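Local structure of Glp_546_48378_50642 (Giardia intestinalis, 2QVW) at residues S155-M160 with V172-D177; Q616-S621 with K696-V701; V565-H570 with C735-A740. The protein cleaves double-stranded RNA in the RNA interference pathway, producing siRNAs of 21 to 23 base pairs that target homologous RNAs for destruction. All blocks are in the same frame, centred on the assembly; numbering follows the deposited sequence.

Interaction 1. Residues S155-M160 with V172-D177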
loop_
_atom_site.group_PDB
_atom_site.type_symbol
_atom_site.label_atom_id
_atom_site.label_comp_id
_atom_site.label_asym_id
_atom_site.label_seq_id
_atom_site.Cartn_x
_atom_site.Cartn_y
_atom_site.Cartn_z
ATOM N N SER A 155 -27.396 -41.631 -12.262
ATOM C CA SER A 155 -27.573 -40.351 -12.925
ATOM C C SER A 155 -27.797 -39.217 -11.930
ATOM O O SER A 155 -27.817 -38.047 -12.302
ATOM C CB SER A 155 -28.749 -40.438 -13.904
ATOM O OG SER A 155 -29.841 -41.147 -13.334
ATOM N N LEU A 156 -27.952 -39.570 -10.660
ATOM C CA LEU A 156 -28.178 -38.577 -9.618
ATOM C C LEU A 156 -26.941 -38.422 -8.752
ATOM O O LEU A 156 -26.777 -37.409 -8.066
ATOM C CB LEU A 156 -29.359 -38.998 -8.751
ATOM C CG LEU A 156 -30.608 -39.371 -9.539
ATOM C CD1 LEU A 156 -31.667 -39.867 -8.591
ATOM C CD2 LEU A 156 -31.099 -38.174 -10.325
ATOM N N HIS A 157 -26.080 -39.437 -8.783
ATOM C CA HIS A 157 -24.841 -39.437 -8.013
ATOM C C HIS A 157 -24.057 -38.152 -8.263
ATOM O O HIS A 157 -23.664 -37.868 -9.394
ATOM C CB HIS A 157 -23.986 -40.642 -8.414
ATOM C CG HIS A 157 -22.722 -40.789 -7.621
ATOM N ND1 HIS A 157 -22.706 -41.240 -6.318
ATOM C CD2 HIS A 157 -21.432 -40.543 -7.950
ATOM C CE1 HIS A 157 -21.461 -41.265 -5.880
ATOM N NE2 HIS A 157 -20.668 -40.847 -6.850
ATOM N N GLY A 158 -23.838 -37.380 -7.200
ATOM C CA GLY A 158 -23.094 -36.138 -7.320
ATOM C C GLY A 158 -23.959 -34.910 -7.541
ATOM O O GLY A 158 -23.518 -33.779 -7.322
ATOM N N ARG A 159 -25.195 -35.120 -7.982
ATOM C CA ARG A 159 -26.099 -34.005 -8.226
ATOM C C ARG A 159 -26.564 -33.423 -6.898
ATOM O O ARG A 159 -26.788 -34.156 -5.930
ATOM C CB ARG A 159 -27.300 -34.468 -9.051
ATOM C CG ARG A 159 -26.933 -34.980 -10.437
ATOM C CD ARG A 159 -28.166 -35.408 -11.232
ATOM N NE ARG A 159 -29.024 -34.285 -11.607
ATOM C CZ ARG A 159 -28.655 -33.308 -12.426
ATOM N NH1 ARG A 159 -27.438 -33.319 -12.958
ATOM N NH2 ARG A 159 -29.500 -32.324 -12.712
ATOM N N MET A 160 -26.701 -32.101 -6.859
ATOM C CA MET A 160 -27.140 -31.399 -5.657
ATOM C C MET A 160 -28.663 -31.358 -5.499
ATOM O O MET A 160 -29.408 -31.506 -6.464
ATOM C CB MET A 160 -26.595 -29.969 -5.650
ATOM C CG MET A 160 -25.085 -29.843 -5.445
ATOM S SD MET A 160 -24.453 -30.568 -3.889
ATOM C CE MET A 160 -23.292 -31.772 -4.541
ATOM N N VAL A 172 -25.945 -33.678 -1.072
ATOM C CA VAL A 172 -25.407 -34.187 -2.326
ATOM C C VAL A 172 -25.822 -35.641 -2.493
ATOM O O VAL A 172 -25.360 -36.515 -1.755
ATOM C CB VAL A 172 -23.870 -34.102 -2.354
ATOM C CG1 VAL A 172 -23.299 -34.589 -1.045
ATOM C CG2 VAL A 172 -23.326 -34.943 -3.503
ATOM N N VAL A 173 -26.701 -35.897 -3.459
ATOM C CA VAL A 173 -27.181 -37.252 -3.712
ATOM C C VAL A 173 -26.054 -38.239 -3.990
ATOM O O VAL A 173 -25.179 -37.982 -4.821
ATOM C CB VAL A 173 -28.167 -37.281 -4.898
ATOM C CG1 VAL A 173 -28.347 -38.706 -5.398
ATOM C CG2 VAL A 173 -29.504 -36.713 -4.459
ATOM N N LEU A 174 -26.076 -39.363 -3.283
ATOM C CA LEU A 174 -25.069 -40.401 -3.462
ATOM C C LEU A 174 -25.712 -41.585 -4.160
ATOM O O LEU A 174 -25.026 -42.432 -4.731
ATOM C CB LEU A 174 -24.505 -40.856 -2.115
ATOM C CG LEU A 174 -23.724 -39.815 -1.319
ATOM C CD1 LEU A 174 -23.251 -40.426 -0.021
ATOM C CD2 LEU A 174 -22.541 -39.327 -2.144
ATOM N N GLY A 175 -27.038 -41.635 -4.109
ATOM C CA GLY A 175 -27.749 -42.720 -4.750
ATOM C C GLY A 175 -28.974 -43.166 -3.987
ATOM O O GLY A 175 -29.061 -42.996 -2.770
ATOM N N ILE A 176 -29.925 -43.744 -4.714
ATOM C CA ILE A 176 -31.166 -44.225 -4.123
ATOM C C ILE A 176 -30.883 -45.522 -3.380
ATOM O O ILE A 176 -30.318 -46.453 -3.950
ATOM C CB ILE A 176 -32.223 -44.500 -5.208
ATOM C CG1 ILE A 176 -32.237 -43.347 -6.217
ATOM C CG2 ILE A 176 -33.593 -44.661 -4.564
ATOM C CD1 ILE A 176 -32.999 -43.642 -7.499
ATOM N N ASP A 177 -31.272 -45.575 -2.109
ATOM C CA ASP A 177 -31.064 -46.768 -1.295
ATOM C C ASP A 177 -32.358 -47.574 -1.174
ATOM O O ASP A 177 -33.113 -47.423 -0.208
ATOM C CB ASP A 177 -30.568 -46.379 0.102
ATOM C CG ASP A 177 -30.162 -47.581 0.931
ATOM O OD1 ASP A 177 -29.264 -48.328 0.488
ATOM O OD2 ASP A 177 -30.737 -47.777 2.023
#

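Interaction 2. Residues Q616-S621 with K696-V701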
loop_
_atom_site.group_PDB
_atom_site.type_symbol
_atom_site.label_atom_id
_atom_site.label_comp_id
_atom_site.label_asym_id
_atom_site.label_seq_id
_atom_site.Cartn_x
_atom_site.Cartn_y
_atom_site.Cartn_z
ATOM N N GLN A 616 34.055 14.303 -19.762
ATOM C CA GLN A 616 33.415 14.115 -21.065
ATOM C C GLN A 616 33.147 12.646 -21.366
ATOM O O GLN A 616 32.033 12.260 -21.726
ATOM C CB GLN A 616 34.302 14.660 -22.183
ATOM C CG GLN A 616 34.330 16.163 -22.339
ATOM C CD GLN A 616 35.136 16.590 -23.555
ATOM O OE1 GLN A 616 35.011 15.997 -24.630
ATOM N NE2 GLN A 616 35.961 17.624 -23.396
ATOM N N THR A 617 34.193 11.835 -21.230
ATOM C CA THR A 617 34.112 10.408 -21.508
ATOM C C THR A 617 33.056 9.692 -20.678
ATOM O O THR A 617 32.375 8.804 -21.173
ATOM C CB THR A 617 35.481 9.737 -21.295
ATOM O OG1 THR A 617 35.929 9.983 -19.958
ATOM C CG2 THR A 617 36.510 10.301 -22.275
ATOM N N VAL A 618 32.916 10.077 -19.417
ATOM C CA VAL A 618 31.921 9.461 -18.547
ATOM C C VAL A 618 30.517 9.784 -19.045
ATOM O O VAL A 618 29.614 8.965 -18.956
ATOM C CB VAL A 618 32.049 9.966 -17.092
ATOM C CG1 VAL A 618 30.975 9.331 -16.220
ATOM C CG2 VAL A 618 33.422 9.635 -16.553
ATOM N N SER A 619 30.349 10.990 -19.568
ATOM C CA SER A 619 29.069 11.445 -20.089
ATOM C C SER A 619 28.446 10.499 -21.105
ATOM O O SER A 619 27.264 10.178 -21.027
ATOM C CB SER A 619 29.228 12.811 -20.743
ATOM O OG SER A 619 28.226 12.992 -21.723
ATOM N N ARG A 620 29.241 10.062 -22.068
ATOM C CA ARG A 620 28.741 9.174 -23.103
ATOM C C ARG A 620 28.777 7.697 -22.704
ATOM O O ARG A 620 28.202 6.844 -23.384
ATOM C CB ARG A 620 29.545 9.403 -24.384
ATOM C CG ARG A 620 29.612 10.881 -24.808
ATOM C CD ARG A 620 30.373 11.060 -26.115
ATOM N NE ARG A 620 31.624 11.801 -25.954
ATOM C CZ ARG A 620 32.616 11.439 -25.145
ATOM N NH1 ARG A 620 32.511 10.341 -24.408
ATOM N NH2 ARG A 620 33.723 12.170 -25.081
ATOM N N SER A 621 29.433 7.399 -21.587
ATOM C CA SER A 621 29.548 6.025 -21.117
ATOM C C SER A 621 28.485 5.672 -20.087
ATOM O O SER A 621 28.751 4.902 -19.166
ATOM C CB SER A 621 30.933 5.804 -20.504
ATOM O OG SER A 621 31.968 6.199 -21.391
ATOM N N LYS A 696 35.778 1.195 -12.636
ATOM C CA LYS A 696 36.876 0.814 -13.514
ATOM C C LYS A 696 36.409 0.429 -14.912
ATOM O O LYS A 696 37.158 0.555 -15.883
ATOM C CB LYS A 696 37.649 -0.348 -12.898
ATOM C CG LYS A 696 38.244 -0.034 -11.541
ATOM C CD LYS A 696 38.923 -1.253 -10.963
ATOM C CE LYS A 696 39.462 -0.981 -9.575
ATOM N NZ LYS A 696 40.083 -2.213 -9.009
ATOM N N ARG A 697 35.174 -0.044 -15.017
ATOM C CA ARG A 697 34.629 -0.438 -16.306
ATOM C C ARG A 697 34.541 0.731 -17.272
ATOM O O ARG A 697 34.133 0.576 -18.422
ATOM C CB ARG A 697 33.252 -1.057 -16.117
ATOM C CG ARG A 697 33.299 -2.379 -15.397
ATOM C CD ARG A 697 31.901 -2.921 -15.187
ATOM N NE ARG A 697 31.921 -4.160 -14.422
ATOM C CZ ARG A 697 30.837 -4.736 -13.922
ATOM N NH1 ARG A 697 29.646 -4.177 -14.108
ATOM N NH2 ARG A 697 30.945 -5.869 -13.240
ATOM N N PHE A 698 34.914 1.907 -16.794
ATOM C CA PHE A 698 34.898 3.090 -17.629
ATOM C C PHE A 698 36.199 3.126 -18.420
ATOM O O PHE A 698 37.245 2.675 -17.939
ATOM C CB PHE A 698 34.790 4.343 -16.763
ATOM C CG PHE A 698 33.403 4.620 -16.257
ATOM C CD1 PHE A 698 32.388 4.986 -17.136
ATOM C CD2 PHE A 698 33.111 4.525 -14.902
ATOM C CE1 PHE A 698 31.102 5.256 -16.671
ATOM C CE2 PHE A 698 31.828 4.793 -14.428
ATOM C CZ PHE A 698 30.824 5.158 -15.316
ATOM N N PRO A 699 36.154 3.653 -19.650
ATOM C CA PRO A 699 37.380 3.713 -20.444
ATOM C C PRO A 699 38.497 4.331 -19.616
ATOM O O PRO A 699 38.391 5.466 -19.157
ATOM C CB PRO A 699 36.977 4.575 -21.640
ATOM C CG PRO A 699 35.828 5.398 -21.108
ATOM C CD PRO A 699 35.063 4.394 -20.301
ATOM N N SER A 700 39.550 3.548 -19.414
ATOM C CA SER A 700 40.731 3.932 -18.641
ATOM C C SER A 700 40.939 5.415 -18.319
ATOM O O SER A 700 41.385 5.742 -17.217
ATOM C CB SER A 700 41.978 3.375 -19.327
ATOM O OG SER A 700 41.905 3.558 -20.731
ATOM N N VAL A 701 40.637 6.307 -19.262
ATOM C CA VAL A 701 40.800 7.746 -19.026
ATOM C C VAL A 701 40.371 8.083 -17.598
ATOM O O VAL A 701 40.982 8.918 -16.934
ATOM C CB VAL A 701 39.941 8.593 -19.993
ATOM C CG1 VAL A 701 40.286 10.062 -19.840
ATOM C CG2 VAL A 701 40.163 8.140 -21.423
#

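Interaction 3. Residues V565-H570 with C735-A740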
loop_
_atom_site.group_PDB
_atom_site.type_symbol
_atom_site.label_atom_id
_atom_site.label_comp_id
_atom_site.label_asym_id
_atom_site.label_seq_id
_atom_site.Cartn_x
_atom_site.Cartn_y
_atom_site.Cartn_z
ATOM N N VAL A 565 20.701 21.912 -6.103
ATOM C CA VAL A 565 19.881 20.707 -6.055
ATOM C C VAL A 565 18.546 21.052 -6.708
ATOM O O VAL A 565 17.734 21.781 -6.139
ATOM C CB VAL A 565 19.642 20.263 -4.602
ATOM C CG1 VAL A 565 18.607 19.161 -4.553
ATOM C CG2 VAL A 565 20.952 19.799 -3.990
ATOM N N LEU A 566 18.327 20.524 -7.904
ATOM C CA LEU A 566 17.107 20.800 -8.661
ATOM C C LEU A 566 16.648 19.610 -9.510
ATOM O O LEU A 566 15.903 19.774 -10.470
ATOM C CB LEU A 566 17.357 22.011 -9.558
ATOM C CG LEU A 566 18.638 21.933 -10.401
ATOM C CD1 LEU A 566 18.443 21.005 -11.589
ATOM C CD2 LEU A 566 19.002 23.309 -10.879
ATOM N N TYR A 567 17.114 18.422 -9.149
ATOM C CA TYR A 567 16.769 17.194 -9.854
ATOM C C TYR A 567 15.280 16.958 -9.766
ATOM O O TYR A 567 14.767 15.988 -10.310
ATOM C CB TYR A 567 17.503 16.004 -9.232
ATOM C CG TYR A 567 17.186 15.811 -7.766
ATOM C CD1 TYR A 567 15.979 15.247 -7.361
ATOM C CD2 TYR A 567 18.081 16.235 -6.780
ATOM C CE1 TYR A 567 15.665 15.113 -6.005
ATOM C CE2 TYR A 567 17.780 16.109 -5.429
ATOM C CZ TYR A 567 16.571 15.552 -5.045
ATOM O OH TYR A 567 16.263 15.471 -3.704
ATOM N N ILE A 568 14.600 17.849 -9.062
ATOM C CA ILE A 568 13.173 17.742 -8.878
ATOM C C ILE A 568 12.380 18.430 -9.994
ATOM O O ILE A 568 11.203 18.138 -10.201
ATOM C CB ILE A 568 12.802 18.304 -7.500
ATOM C CG1 ILE A 568 11.370 18.827 -7.501
ATOM C CG2 ILE A 568 13.808 19.366 -7.099
ATOM C CD1 ILE A 568 10.921 19.292 -6.165
ATOM N N TYR A 569 13.027 19.332 -10.725
ATOM C CA TYR A 569 12.379 20.040 -11.832
ATOM C C TYR A 569 12.377 19.171 -13.079
ATOM O O TYR A 569 11.810 19.542 -14.101
ATOM C CB TYR A 569 13.117 21.346 -12.129
ATOM C CG TYR A 569 12.879 22.442 -11.115
ATOM C CD1 TYR A 569 11.715 23.219 -11.150
ATOM C CD2 TYR A 569 13.812 22.704 -10.114
ATOM C CE1 TYR A 569 11.491 24.227 -10.212
ATOM C CE2 TYR A 569 13.594 23.707 -9.177
ATOM C CZ TYR A 569 12.435 24.462 -9.229
ATOM O OH TYR A 569 12.219 25.432 -8.280
ATOM N N HIS A 570 13.034 18.018 -12.990
ATOM C CA HIS A 570 13.114 17.066 -14.100
ATOM C C HIS A 570 11.984 16.035 -14.010
ATOM O O HIS A 570 11.682 15.337 -14.980
ATOM C CB HIS A 570 14.460 16.333 -14.084
ATOM C CG HIS A 570 15.583 17.093 -14.715
ATOM N ND1 HIS A 570 15.571 17.474 -16.040
ATOM C CD2 HIS A 570 16.765 17.524 -14.212
ATOM C CE1 HIS A 570 16.696 18.107 -16.324
ATOM N NE2 HIS A 570 17.438 18.152 -15.233
ATOM N N CYS A 735 20.865 15.223 -14.304
ATOM C CA CYS A 735 19.896 14.572 -15.186
ATOM C C CYS A 735 18.559 14.200 -14.569
ATOM O O CYS A 735 17.666 13.730 -15.272
ATOM C CB CYS A 735 20.508 13.316 -15.794
ATOM S SG CYS A 735 21.923 13.669 -16.798
ATOM N N GLY A 736 18.414 14.389 -13.266
ATOM C CA GLY A 736 17.155 14.035 -12.641
ATOM C C GLY A 736 17.202 12.670 -11.983
ATOM O O GLY A 736 18.183 11.948 -12.110
ATOM N N GLU A 737 16.131 12.308 -11.294
ATOM C CA GLU A 737 16.088 11.035 -10.595
ATOM C C GLU A 737 16.037 9.798 -11.482
ATOM O O GLU A 737 17.029 9.097 -11.599
ATOM C CB GLU A 737 14.909 11.016 -9.617
ATOM C CG GLU A 737 14.928 12.145 -8.597
ATOM C CD GLU A 737 13.586 12.339 -7.935
ATOM O OE1 GLU A 737 12.606 12.639 -8.648
ATOM O OE2 GLU A 737 13.509 12.190 -6.703
ATOM N N GLU A 738 14.898 9.530 -12.114
ATOM C CA GLU A 738 14.771 8.331 -12.935
ATOM C C GLU A 738 15.992 8.047 -13.797
ATOM O O GLU A 738 16.378 6.888 -13.959
ATOM C CB GLU A 738 13.491 8.375 -13.784
ATOM C CG GLU A 738 13.473 9.320 -14.966
ATOM C CD GLU A 738 12.184 9.175 -15.779
ATOM O OE1 GLU A 738 11.914 8.054 -16.271
ATOM O OE2 GLU A 738 11.437 10.171 -15.919
ATOM N N ALA A 739 16.615 9.093 -14.332
ATOM C CA ALA A 739 17.821 8.910 -15.139
ATOM C C ALA A 739 18.833 8.123 -14.290
ATOM O O ALA A 739 19.338 7.086 -14.710
ATOM C CB ALA A 739 18.404 10.261 -15.542
ATOM N N ALA A 740 19.113 8.615 -13.087
ATOM C CA ALA A 740 20.036 7.941 -12.184
ATOM C C ALA A 740 19.487 6.558 -11.843
ATOM O O ALA A 740 20.232 5.593 -11.730
ATOM C CB ALA A 740 20.220 8.762 -10.908
#

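Interaction 1. Residues S155-M160 with V172-D177
Gly158 and Arg159 lay their backbone against Val173, and the contact is tightest here. Gly158 N donates to Val173 O (2.8 Å), and Val173 N donates in turn to Arg159 O (3.0 Å), so Val173 is gripped through both its N-H and its carbonyl. Its CG1, anti to the backbone N (chi1 164°), packs at 3.5 Å against Leu156 CB. On the opposite side of the strand, Met160 bends its thioether back over Val172, with which it shares a face. The loop is a type II turn, Leu156 to Arg159, with Gly158 at its positive-phi position, and it feeds strand 160-163 of the PAZ domain. That strand runs antiparallel to 169-178, starting with the non-hydrogen-bonded pair Met160 and Val172; on the far edge of 169-178, Leu174 and Gly175 form a classic bulge opposite Ala216. Packing thins toward the other end, where partly exposed Leu156 CD1 meets Ile176 CD1 at 4.1 Å. On Leu174's side of the strand His157 ND1 gives a nearly straight bond (169°) to Leu174 O at 3.1 Å; the oxygen lies in the imidazole plane, while ND1 sits above the carbonyl plane. His157 NE2 bonds Pro229 O, and the Arg159 guanidinium leads off to a salt bridge with Asp254.

Interaction 2. Residues Q616-S621 with K696-V701
The Phe698 ring presents an edge to Ser621. Ser621 O lies close to the ring plane, 3.4 Å from Phe698 CE1, and on the same rim Ser621 CB sits 3.8 Å from Phe698 CD1. A carbonyl oxygen beside aromatic C-H groups is probably mildly favourable, since that rim carries partial positive charge. Val618 CG1 approaches the same corner obliquely, 4.1 Å from Phe698 CE1. The next residue extends the surface: Pro699 CD rests 3.7 Å from Ser621 OG. That hydroxyl, set beside its own backbone N (chi1 -53°), turns back to bond Thr617 O at 2.6 Å, one helical turn earlier. Toward the proline it makes only van der Waals contact, and its bond to Thr617 O adds to the backbone bonds from Ser621 N at the end of the helix. Thr617 OG1 lies 4.2 Å from Val701 CB but spends its hydrogen bond on Ala614 O. No hydrogen bond crosses this modest surface patch. It sets the C-terminal end of helix 611-620 against the link between helices 688-696 and 701-709 in the second ribonuclease III domain. Helix 631-642 meets Val618 through Leu638, and Lys696 makes a cation-pi contact with Tyr720 of helix 718-735, whose Asp722 and Glu725 bind manganese.

Interaction 3. Residues V565-H570 with C735-A740
A chi1 of 59° places the Tyr567 ring between its own backbone N and carbonyl carbon, beside the start of helix 737-748, while His570, with chi1 at -82°, swings its imidazole beside its backbone N and onto the Cys735-Gly736 peptide. The tyrosine is met by Glu737: CG of the glutamate lies 3.5 Å from Tyr567 CD1, and its extended chain carries OE2 to 3.7 Å from Tyr567 CE1. Ring and carboxylate planes are turned 38° apart, so the two groups slant past each other without stacking. Cys735 C sits over one face of the imidazole, 3.8 Å from His570 CD2. Gly736 fills the middle, its CA 3.8 Å from His570 CB and 4.0 Å from Tyr567 CB; with positive phi and no side chain, it lets the chain leave helix 718-735 and enter helix 737-748 close against the other segment. The partner is a type I turn, Leu566 to Tyr569, closed by Tyr569 N bonding Leu566 O. Tyr567 also packs on Leu732 of helix 718-735 and on Phe347 and Ala351 of helix 330-356, so it touches helices of both ribonuclease III regions. Carbon and peptide surfaces carry the contact, with no hydrogen bond across it. The polar ends look elsewhere: His570 NE2 has a weak bond to Ala734 O, and Glu737 OE1 a salt bridge to Arg571, which probably keeps the carboxylate ionised.

From the N terminus, interaction 1 comes first and closes a short hairpin of only 11 intervening residues within the PAZ domain, complete long before the others begin. Interaction 3 then opens at 565-570, just past strand 562-564. Before it closes, interaction 2 both opens, at 616-621, and closes, at 696-701, so its mostly helical span lies wholly within that of interaction 3, and none of the three cross. Interactions 2 and 3 are neighbours, their centres 21 Å apart: interaction 2 joins the end of helix 611-620 to an inter-helix loop, interaction 3 a turn to the junction of helices 718-735 and 737-748. Interaction 1 lies far off, its centre 69 Å from that of interaction 3.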